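VWFA domain-containing protein (Bacteroides thetaiotaomicron, PDB 3IBS) is of unknown function but carries a magnesium-binding von Willebrand factor type A domain, here one piece of a longer membrane protein. Local coordinates at residues A[13-18]-A[66-71]; A[27-32]-A[145-150]; A[134-139]-A[187-192]. All blocks are in the same frame, centred on the assembly; numbering follows the deposited sequence.

Interaction 1: residues A[13-18]-A[66-71]; sequences EVIIAL and LPITSD
I68 reaches the start of strand 13-18 with a single methyl, CD1, which lies against the aliphatic part of E13. The setting is the mixed sheet of a von Willebrand factor A fold, where strand 13-19 is central and 62-69 is the antiparallel edge. Strand 52-58 separates the two, and V14 pairs with it through K52 and G54, so I68 has to reach past that strand from near the C-terminal end of strand 62-69. No hydrogen bond crosses; the CA atoms of I15 and I68 stay 7.3 Å apart.

E13 can be followed outward. Its CB makes the closest approach, 3.6 Å from I68 CD1. With CG anti to the carbonyl carbon (chi1 -62°) and the rest of the chain extended, the glutamate runs crosswise to the isoleucine: CG lies 3.9 Å from I68 CD1, and CD 4.1 Å from the same methyl. Near the tip, OE1 is 4.0 Å from I68 CD1, but its polar business is elsewhere, in a salt bridge to R113, while OE2 bonds to T106 OG1. Glutamate suits the place because its methylenes give the methyl an apolar surface and its buried charge is paired at the end.

I68 CD1 also meets I15, whose CG1 lies 4.2 Å from it. Isoleucine's long chain lets this one methyl reach past strand 52-58 to both residues. Just beyond, the edge strand gives way to helix 72-80, for which D71 is the N-cap, and an ST turn shapes the approach: D71 N donates to T69 OG1 at 3.0 Å.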
loop_
_atom_site.group_PDB
_atom_site.type_symbol
_atom_site.label_atom_id
_atom_site.label_comp_id
_atom_site.label_asym_id
_atom_site.label_seq_id
_atom_site.Cartn_x
_atom_site.Cartn_y
_atom_site.Cartn_z
ATOM N N GLU A 13 -3.802 -31.237 -23.737
ATOM C CA GLU A 13 -3.541 -31.332 -22.323
ATOM C C GLU A 13 -2.889 -30.025 -21.867
ATOM O O GLU A 13 -1.877 -29.576 -22.443
ATOM C CB GLU A 13 -2.659 -32.538 -22.027
ATOM C CG GLU A 13 -3.322 -33.882 -22.427
ATOM C CD GLU A 13 -2.475 -35.130 -22.151
ATOM O OE1 GLU A 13 -1.334 -35.041 -21.635
ATOM O OE2 GLU A 13 -2.979 -36.234 -22.477
ATOM N N VAL A 14 -3.489 -29.408 -20.850
ATOM C CA VAL A 14 -3.044 -28.103 -20.366
ATOM C C VAL A 14 -2.760 -28.204 -18.861
ATOM O O VAL A 14 -3.641 -28.594 -18.074
ATOM C CB VAL A 14 -4.118 -27.002 -20.640
ATOM C CG1 VAL A 14 -3.710 -25.667 -19.994
ATOM C CG2 VAL A 14 -4.339 -26.807 -22.131
ATOM N N ILE A 15 -1.530 -27.896 -18.465
ATOM C CA ILE A 15 -1.217 -27.834 -17.049
ATOM C C ILE A 15 -0.887 -26.412 -16.633
ATOM O O ILE A 15 -0.018 -25.763 -17.214
ATOM C CB ILE A 15 -0.097 -28.828 -16.657
ATOM C CG1 ILE A 15 -0.626 -30.268 -16.839
ATOM C CG2 ILE A 15 0.309 -28.619 -15.201
ATOM C CD1 ILE A 15 0.446 -31.346 -16.708
ATOM N N ILE A 16 -1.605 -25.909 -15.632
ATOM C CA ILE A 16 -1.353 -24.552 -15.158
ATOM C C ILE A 16 -0.422 -24.600 -13.956
ATOM O O ILE A 16 -0.637 -25.384 -13.039
ATOM C CB ILE A 16 -2.665 -23.861 -14.765
ATOM C CG1 ILE A 16 -3.510 -23.691 -16.036
ATOM C CG2 ILE A 16 -2.370 -22.459 -14.098
ATOM C CD1 ILE A 16 -4.899 -24.052 -15.839
ATOM N N ALA A 17 0.606 -23.761 -13.959
ATOM C CA ALA A 17 1.535 -23.731 -12.841
ATOM C C ALA A 17 1.369 -22.361 -12.206
ATOM O O ALA A 17 1.787 -21.361 -12.763
ATOM C CB ALA A 17 2.979 -23.954 -13.339
ATOM N N LEU A 18 0.712 -22.324 -11.059
ATOM C CA LEU A 18 0.300 -21.059 -10.465
ATOM C C LEU A 18 1.196 -20.684 -9.278
ATOM O O LEU A 18 1.307 -21.423 -8.299
ATOM C CB LEU A 18 -1.169 -21.149 -10.036
ATOM C CG LEU A 18 -1.784 -19.986 -9.242
ATOM C CD1 LEU A 18 -1.720 -18.655 -10.036
ATOM C CD2 LEU A 18 -3.246 -20.342 -8.861
ATOM N N LEU A 66 -4.005 -30.336 -8.818
ATOM C CA LEU A 66 -5.016 -31.074 -9.566
ATOM C C LEU A 66 -4.329 -31.966 -10.605
ATOM O O LEU A 66 -3.675 -31.462 -11.507
ATOM C CB LEU A 66 -5.994 -30.104 -10.240
ATOM C CG LEU A 66 -7.068 -30.710 -11.155
ATOM C CD1 LEU A 66 -8.223 -31.335 -10.326
ATOM C CD2 LEU A 66 -7.580 -29.661 -12.123
ATOM N N PRO A 67 -4.463 -33.302 -10.466
ATOM C CA PRO A 67 -3.942 -34.221 -11.482
ATOM C C PRO A 67 -4.745 -34.040 -12.749
ATOM O O PRO A 67 -5.939 -33.671 -12.694
ATOM C CB PRO A 67 -4.165 -35.626 -10.865
ATOM C CG PRO A 67 -4.269 -35.363 -9.376
ATOM C CD PRO A 67 -5.028 -34.030 -9.314
ATOM N N ILE A 68 -4.071 -34.236 -13.881
ATOM C CA ILE A 68 -4.647 -33.983 -15.192
ATOM C C ILE A 68 -5.984 -34.719 -15.356
ATOM O O ILE A 68 -6.073 -35.926 -15.104
ATOM C CB ILE A 68 -3.631 -34.340 -16.314
ATOM C CG1 ILE A 68 -4.169 -33.904 -17.673
ATOM C CG2 ILE A 68 -3.275 -35.846 -16.318
ATOM C CD1 ILE A 68 -3.124 -33.232 -18.569
ATOM N N THR A 69 -7.021 -33.991 -15.760
ATOM C CA THR A 69 -8.381 -34.529 -15.720
ATOM C C THR A 69 -9.278 -33.847 -16.752
ATOM O O THR A 69 -9.047 -32.693 -17.132
ATOM C CB THR A 69 -9.011 -34.409 -14.280
ATOM O OG1 THR A 69 -10.272 -35.111 -14.218
ATOM C CG2 THR A 69 -9.196 -32.914 -13.840
ATOM N N SER A 70 -10.304 -34.567 -17.196
ATOM C CA SER A 70 -11.338 -33.988 -18.038
ATOM C C SER A 70 -12.523 -33.521 -17.175
ATOM O O SER A 70 -13.514 -33.020 -17.692
ATOM C CB SER A 70 -11.798 -35.011 -19.113
ATOM O OG SER A 70 -12.263 -36.203 -18.497
ATOM N N ASP A 71 -12.409 -33.680 -15.852
ATOM C CA ASP A 71 -13.506 -33.343 -14.942
ATOM C C ASP A 71 -13.446 -31.844 -14.594
ATOM O O ASP A 71 -12.761 -31.451 -13.626
ATOM C CB ASP A 71 -13.419 -34.188 -13.665
ATOM C CG ASP A 71 -14.579 -33.933 -12.699
ATOM O OD1 ASP A 71 -15.381 -33.002 -12.930
ATOM O OD2 ASP A 71 -14.681 -34.676 -11.685
#

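Interaction 2: residues A[27-32]-A[145-150]; sequences QDVQPS and LGVGMP
D28 and G148 bring their CA atoms to within 5.8 Å where the loop after strand 13-19 passes the end of strand 140-147, with G148 at a positive phi of 113°. At its backbone angles a CB would press on the carbonyl oxygen of V147, and it would also lie close to the D28 carboxylate, so glycine fits on both counts.

The carboxylate makes the one hydrogen bond across the contact. M149 N donates to D28 OD2 at 2.7 Å, nearly straight at 161°, but approaches from well above the carboxylate plane. The same oxygen takes a salt bridge from R33 at the start of helix 33-46, so a buried charge is both paired and hydrogen-bonded. D28 CG lies between the backbone N and the carbonyl carbon (chi1 54°), which turns the acid across to the glycine backbone. With an alanine here, M149 N would probably lose its acceptor and R33 the carboxylate it pairs with.

M149, modelled as selenomethionine, lays its extended chain along D28: SE is 3.8 Å from D28 CB. One residue on, V29 CG1 meets V147 CG1 at 3.6 Å, the side chains crossing at about a right angle. V147 and M149 each have a second conformer, so these two touches are less certain than the hydrogen bond.

S21 and S23, which bind magnesium, precede 27-32; D120, a magnesium-binding residue not holding the ion in this model, has its side chain about 6 Å from G148. This setting, at the C-terminal ends of the parallel strands, is consistent with the metal ion-dependent adhesion site of A domains.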
loop_
_atom_site.group_PDB
_atom_site.type_symbol
_atom_site.label_atom_id
_atom_site.label_comp_id
_atom_site.label_asym_id
_atom_site.label_seq_id
_atom_site.Cartn_x
_atom_site.Cartn_y
_atom_site.Cartn_z
ATOM N N GLN A 27 -2.364 -6.241 -4.538
ATOM C CA GLN A 27 -3.671 -5.867 -5.091
ATOM C C GLN A 27 -3.576 -4.794 -6.189
ATOM O O GLN A 27 -4.456 -3.922 -6.307
ATOM C CB GLN A 27 -4.650 -5.465 -3.958
ATOM C CG GLN A 27 -4.962 -6.643 -3.004
ATOM C CD GLN A 27 -6.034 -6.328 -1.937
ATOM O OE1 GLN A 27 -6.644 -5.272 -1.951
ATOM N NE2 GLN A 27 -6.249 -7.261 -1.012
ATOM N N ASP A 28 -2.506 -4.869 -6.983
ATOM C CA ASP A 28 -2.307 -4.007 -8.165
ATOM C C ASP A 28 -3.024 -4.519 -9.416
ATOM O O ASP A 28 -3.037 -3.862 -10.459
ATOM C CB ASP A 28 -0.806 -3.760 -8.451
ATOM C CG ASP A 28 0.009 -5.040 -8.585
ATOM O OD1 ASP A 28 -0.472 -6.154 -8.264
ATOM O OD2 ASP A 28 1.179 -4.914 -8.997
ATOM N N VAL A 29 -3.605 -5.703 -9.312
ATOM C CA VAL A 29 -4.612 -6.151 -10.264
ATOM C C VAL A 29 -5.753 -6.673 -9.391
ATOM O O VAL A 29 -5.508 -7.199 -8.305
ATOM C CB VAL A 29 -4.054 -7.188 -11.286
ATOM C CG1 VAL A 29 -3.659 -8.464 -10.612
ATOM C CG2 VAL A 29 -5.078 -7.481 -12.404
ATOM N N GLN A 30 -6.990 -6.474 -9.833
ATOM C CA GLN A 30 -8.162 -6.687 -8.987
ATOM C C GLN A 30 -8.742 -8.098 -9.087
ATOM O O GLN A 30 -8.793 -8.647 -10.174
ATOM C CB GLN A 30 -9.235 -5.673 -9.358
ATOM C CG GLN A 30 -8.784 -4.258 -9.101
ATOM C CD GLN A 30 -8.501 -4.035 -7.633
ATOM O OE1 GLN A 30 -9.407 -4.129 -6.790
ATOM N NE2 GLN A 30 -7.247 -3.758 -7.311
ATOM N N PRO A 31 -9.172 -8.685 -7.950
ATOM C CA PRO A 31 -9.047 -8.206 -6.562
ATOM C C PRO A 31 -7.642 -8.364 -5.958
ATOM O O PRO A 31 -7.300 -7.650 -5.015
ATOM C CB PRO A 31 -10.042 -9.086 -5.779
ATOM C CG PRO A 31 -10.839 -9.826 -6.804
ATOM C CD PRO A 31 -10.001 -9.901 -8.033
ATOM N N SER A 32 -6.855 -9.303 -6.482
ATOM C CA SER A 32 -5.436 -9.448 -6.135
ATOM C C SER A 32 -4.813 -10.197 -7.307
ATOM O O SER A 32 -5.546 -10.669 -8.174
ATOM C CB SER A 32 -5.249 -10.277 -4.853
ATOM O OG SER A 32 -5.680 -11.637 -5.028
ATOM N N LEU A 145 1.866 -15.971 -18.192
ATOM C CA LEU A 145 0.953 -14.873 -17.961
ATOM C C LEU A 145 1.517 -14.114 -16.791
ATOM O O LEU A 145 1.621 -14.643 -15.668
ATOM C CB LEU A 145 -0.449 -15.405 -17.647
ATOM C CG LEU A 145 -1.361 -15.891 -18.786
ATOM C CD1 LEU A 145 -0.656 -16.614 -19.907
ATOM C CD2 LEU A 145 -2.561 -16.729 -18.256
ATOM N N GLY A 146 1.934 -12.882 -17.064
ATOM C CA GLY A 146 2.641 -12.094 -16.066
ATOM C C GLY A 146 1.612 -11.235 -15.363
ATOM O O GLY A 146 0.915 -10.461 -16.005
ATOM N N VAL A 147 1.515 -11.383 -14.047
ATOM C CA VAL A 147 0.529 -10.638 -13.284
ATOM C C VAL A 147 1.227 -9.579 -12.453
ATOM O O VAL A 147 2.276 -9.834 -11.862
ATOM C CB VAL A 147 -0.278 -11.566 -12.335
ATOM C CG1 VAL A 147 -1.701 -11.051 -12.162
ATOM C CG2 VAL A 147 -0.289 -12.966 -12.862
ATOM N N GLY A 148 0.636 -8.389 -12.405
ATOM C CA GLY A 148 1.099 -7.337 -11.520
ATOM C C GLY A 148 1.676 -6.165 -12.286
ATOM O O GLY A 148 1.760 -6.210 -13.508
HETATM N N MSE A 149 2.042 -5.099 -11.579
HETATM C CA MSE A 149 2.613 -3.931 -12.232
HETATM C C MSE A 149 4.138 -3.985 -12.089
HETATM O O MSE A 149 4.649 -4.214 -10.992
HETATM C CB MSE A 149 2.065 -2.627 -11.625
HETATM C CG MSE A 149 0.556 -2.354 -11.779
HETATM SE SE MSE A 149 0.064 -0.799 -10.657
HETATM C CE MSE A 149 -1.892 -0.820 -10.823
ATOM N N PRO A 150 4.852 -3.780 -13.198
ATOM C CA PRO A 150 6.324 -3.642 -13.188
ATOM C C PRO A 150 6.806 -2.541 -12.216
ATOM O O PRO A 150 7.892 -2.659 -11.642
ATOM C CB PRO A 150 6.654 -3.224 -14.636
ATOM C CG PRO A 150 5.483 -3.697 -15.447
ATOM C CD PRO A 150 4.290 -3.610 -14.555
#

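Interaction 3: residues A[134-139]-A[187-192]; sequences AAAEKG and DGKGIY
A135 O accepts from K138 N at 2.9 Å and also from I140 N, and this double grip lies at the C-terminal end of helix 128-136 beside A136, whose methyl touches the backbone of D187 and G188. With the I140 bond, G139 N to A136 O at 3.0 Å makes a Schellman motif. G139 takes the positive phi that the motif needs, 79°, a value glycine adopts with little cost.

Across the gap stands another helix end. Helix 178-187 finishes here, K189 being the first residue to leave helical angles, again with positive phi (64°) and two bonds back into the last turn. Two Schellman ends thus sit side by side, with the CA atoms of A136 and G188 5.2 Å apart. Between them goes a single methyl: A136 CB lies 3.6 Å from D187 O and 4.0 Å from G188 O. Alanine suits so close an approach of the two backbones, since its side chain stops at CB.

Both helices belong to the layered alpha/beta architecture of the A domain, each leading into a parallel strand of the central sheet, 140-147 and 191-195, which are neighbours. G188 already pairs through its backbone with V142, before I191 pairs with V144, while K189 O takes a bond from the side chain of Q141.

K189 adds the remaining touch. Its CG, placed beside the backbone N by a chi1 of -58°, lies 3.9 Å from A136 CB. Within this contact CG alone of its side chain touches; beyond it the chain of this exposed residue bends at chi2 and again at chi4. K189 NZ remains 6.6 Å from E137 OE2 in the conformer given, too far for a salt bridge.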
loop_
_atom_site.group_PDB
_atom_site.type_symbol
_atom_site.label_atom_id
_atom_site.label_comp_id
_atom_site.label_asym_id
_atom_site.label_seq_id
_atom_site.Cartn_x
_atom_site.Cartn_y
_atom_site.Cartn_z
ATOM N N ALA A 134 13.750 -27.492 -21.983
ATOM C CA ALA A 134 13.586 -28.966 -21.906
ATOM C C ALA A 134 12.136 -29.410 -22.155
ATOM O O ALA A 134 11.915 -30.432 -22.789
ATOM C CB ALA A 134 14.117 -29.525 -20.575
ATOM N N ALA A 135 11.149 -28.630 -21.690
ATOM C CA ALA A 135 9.737 -28.932 -21.995
ATOM C C ALA A 135 9.496 -28.807 -23.489
ATOM O O ALA A 135 8.866 -29.688 -24.104
ATOM C CB ALA A 135 8.765 -28.014 -21.213
ATOM N N ALA A 136 10.013 -27.718 -24.072
ATOM C CA ALA A 136 9.870 -27.461 -25.510
ATOM C C ALA A 136 10.448 -28.585 -26.379
ATOM O O ALA A 136 9.876 -28.911 -27.417
ATOM C CB ALA A 136 10.476 -26.098 -25.892
ATOM N N GLU A 137 11.555 -29.182 -25.938
ATOM C CA GLU A 137 12.196 -30.295 -26.659
ATOM C C GLU A 137 11.387 -31.589 -26.588
ATOM O O GLU A 137 11.654 -32.534 -27.334
ATOM C CB GLU A 137 13.615 -30.546 -26.134
ATOM C CG GLU A 137 14.560 -29.358 -26.288
ATOM C CD GLU A 137 15.240 -29.310 -27.639
ATOM O OE1 GLU A 137 15.378 -30.374 -28.280
ATOM O OE2 GLU A 137 15.652 -28.208 -28.052
ATOM N N LYS A 138 10.412 -31.628 -25.681
ATOM C CA LYS A 138 9.472 -32.747 -25.577
ATOM C C LYS A 138 8.152 -32.425 -26.270
ATOM O O LYS A 138 7.184 -33.160 -26.122
ATOM C CB LYS A 138 9.203 -33.092 -24.111
ATOM C CG LYS A 138 10.309 -33.869 -23.409
ATOM C CD LYS A 138 10.394 -33.401 -21.951
ATOM C CE LYS A 138 10.907 -34.479 -20.996
ATOM N NZ LYS A 138 12.122 -35.190 -21.473
ATOM N N GLY A 139 8.118 -31.330 -27.021
ATOM C CA GLY A 139 6.913 -30.906 -27.725
ATOM C C GLY A 139 5.875 -30.192 -26.863
ATOM O O GLY A 139 4.729 -30.041 -27.277
ATOM N N ASP A 187 11.810 -19.304 -24.864
ATOM C CA ASP A 187 12.520 -20.570 -24.911
ATOM C C ASP A 187 11.572 -21.759 -24.772
ATOM O O ASP A 187 11.874 -22.850 -25.245
ATOM C CB ASP A 187 13.604 -20.610 -23.839
ATOM C CG ASP A 187 14.768 -19.655 -24.141
ATOM O OD1 ASP A 187 14.682 -18.820 -25.083
ATOM O OD2 ASP A 187 15.776 -19.746 -23.424
ATOM N N GLY A 188 10.424 -21.526 -24.129
ATOM C CA GLY A 188 9.383 -22.532 -24.003
ATOM C C GLY A 188 8.465 -22.626 -25.213
ATOM O O GLY A 188 7.574 -23.475 -25.241
ATOM N N LYS A 189 8.666 -21.745 -26.196
ATOM C CA LYS A 189 7.907 -21.768 -27.454
ATOM C C LYS A 189 6.407 -21.493 -27.265
ATOM O O LYS A 189 5.569 -21.933 -28.059
ATOM C CB LYS A 189 8.136 -23.089 -28.218
ATOM C CG LYS A 189 9.605 -23.392 -28.556
ATOM C CD LYS A 189 10.103 -22.546 -29.714
ATOM C CE LYS A 189 11.486 -22.992 -30.220
ATOM N NZ LYS A 189 12.582 -22.528 -29.296
ATOM N N GLY A 190 6.070 -20.744 -26.214
ATOM C CA GLY A 190 4.700 -20.333 -25.991
ATOM C C GLY A 190 4.586 -18.835 -26.156
ATOM O O GLY A 190 5.384 -18.215 -26.859
ATOM N N ILE A 191 3.598 -18.245 -25.496
ATOM C CA ILE A 191 3.417 -16.805 -25.583
ATOM C C ILE A 191 3.584 -16.171 -24.211
ATOM O O ILE A 191 3.406 -16.834 -23.203
ATOM C CB ILE A 191 2.038 -16.427 -26.162
ATOM C CG1 ILE A 191 0.900 -16.913 -25.246
ATOM C CG2 ILE A 191 1.916 -16.896 -27.628
ATOM C CD1 ILE A 191 -0.483 -16.338 -25.591
ATOM N N TYR A 192 3.948 -14.888 -24.194
ATOM C CA TYR A 192 3.921 -14.095 -22.980
ATOM C C TYR A 192 2.787 -13.078 -23.115
ATOM O O TYR A 192 2.640 -12.421 -24.152
ATOM C CB TYR A 192 5.249 -13.350 -22.711
ATOM C CG TYR A 192 5.059 -12.312 -21.629
ATOM C CD1 TYR A 192 4.914 -12.702 -20.301
ATOM C CD2 TYR A 192 4.926 -10.946 -21.942
ATOM C CE1 TYR A 192 4.669 -11.778 -19.295
ATOM C CE2 TYR A 192 4.687 -9.994 -20.927
ATOM C CZ TYR A 192 4.564 -10.437 -19.603
ATOM O OH TYR A 192 4.336 -9.556 -18.566
#

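How the interactions relate
From the N terminus, strand 13-18 opens interaction 1, and the loop 27-32 opens interaction 2 before 66-71 closes the first; the two therefore cross. Helix end 134-139 then opens interaction 3 inside the long loop of interaction 2, which 145-150 closes, and 187-192 closes interaction 3 last, a second crossing. Interactions 1 and 3 follow in series, and none is nested. All three reach the same mixed sheet: the first joins its centre to the antiparallel edge, the second its metal-site end to a loop, the third two helix ends near the other edge. Interactions 2 and 3 meet where G146 N lies 3.7 Å from Y192 CE1, on neighbouring strands.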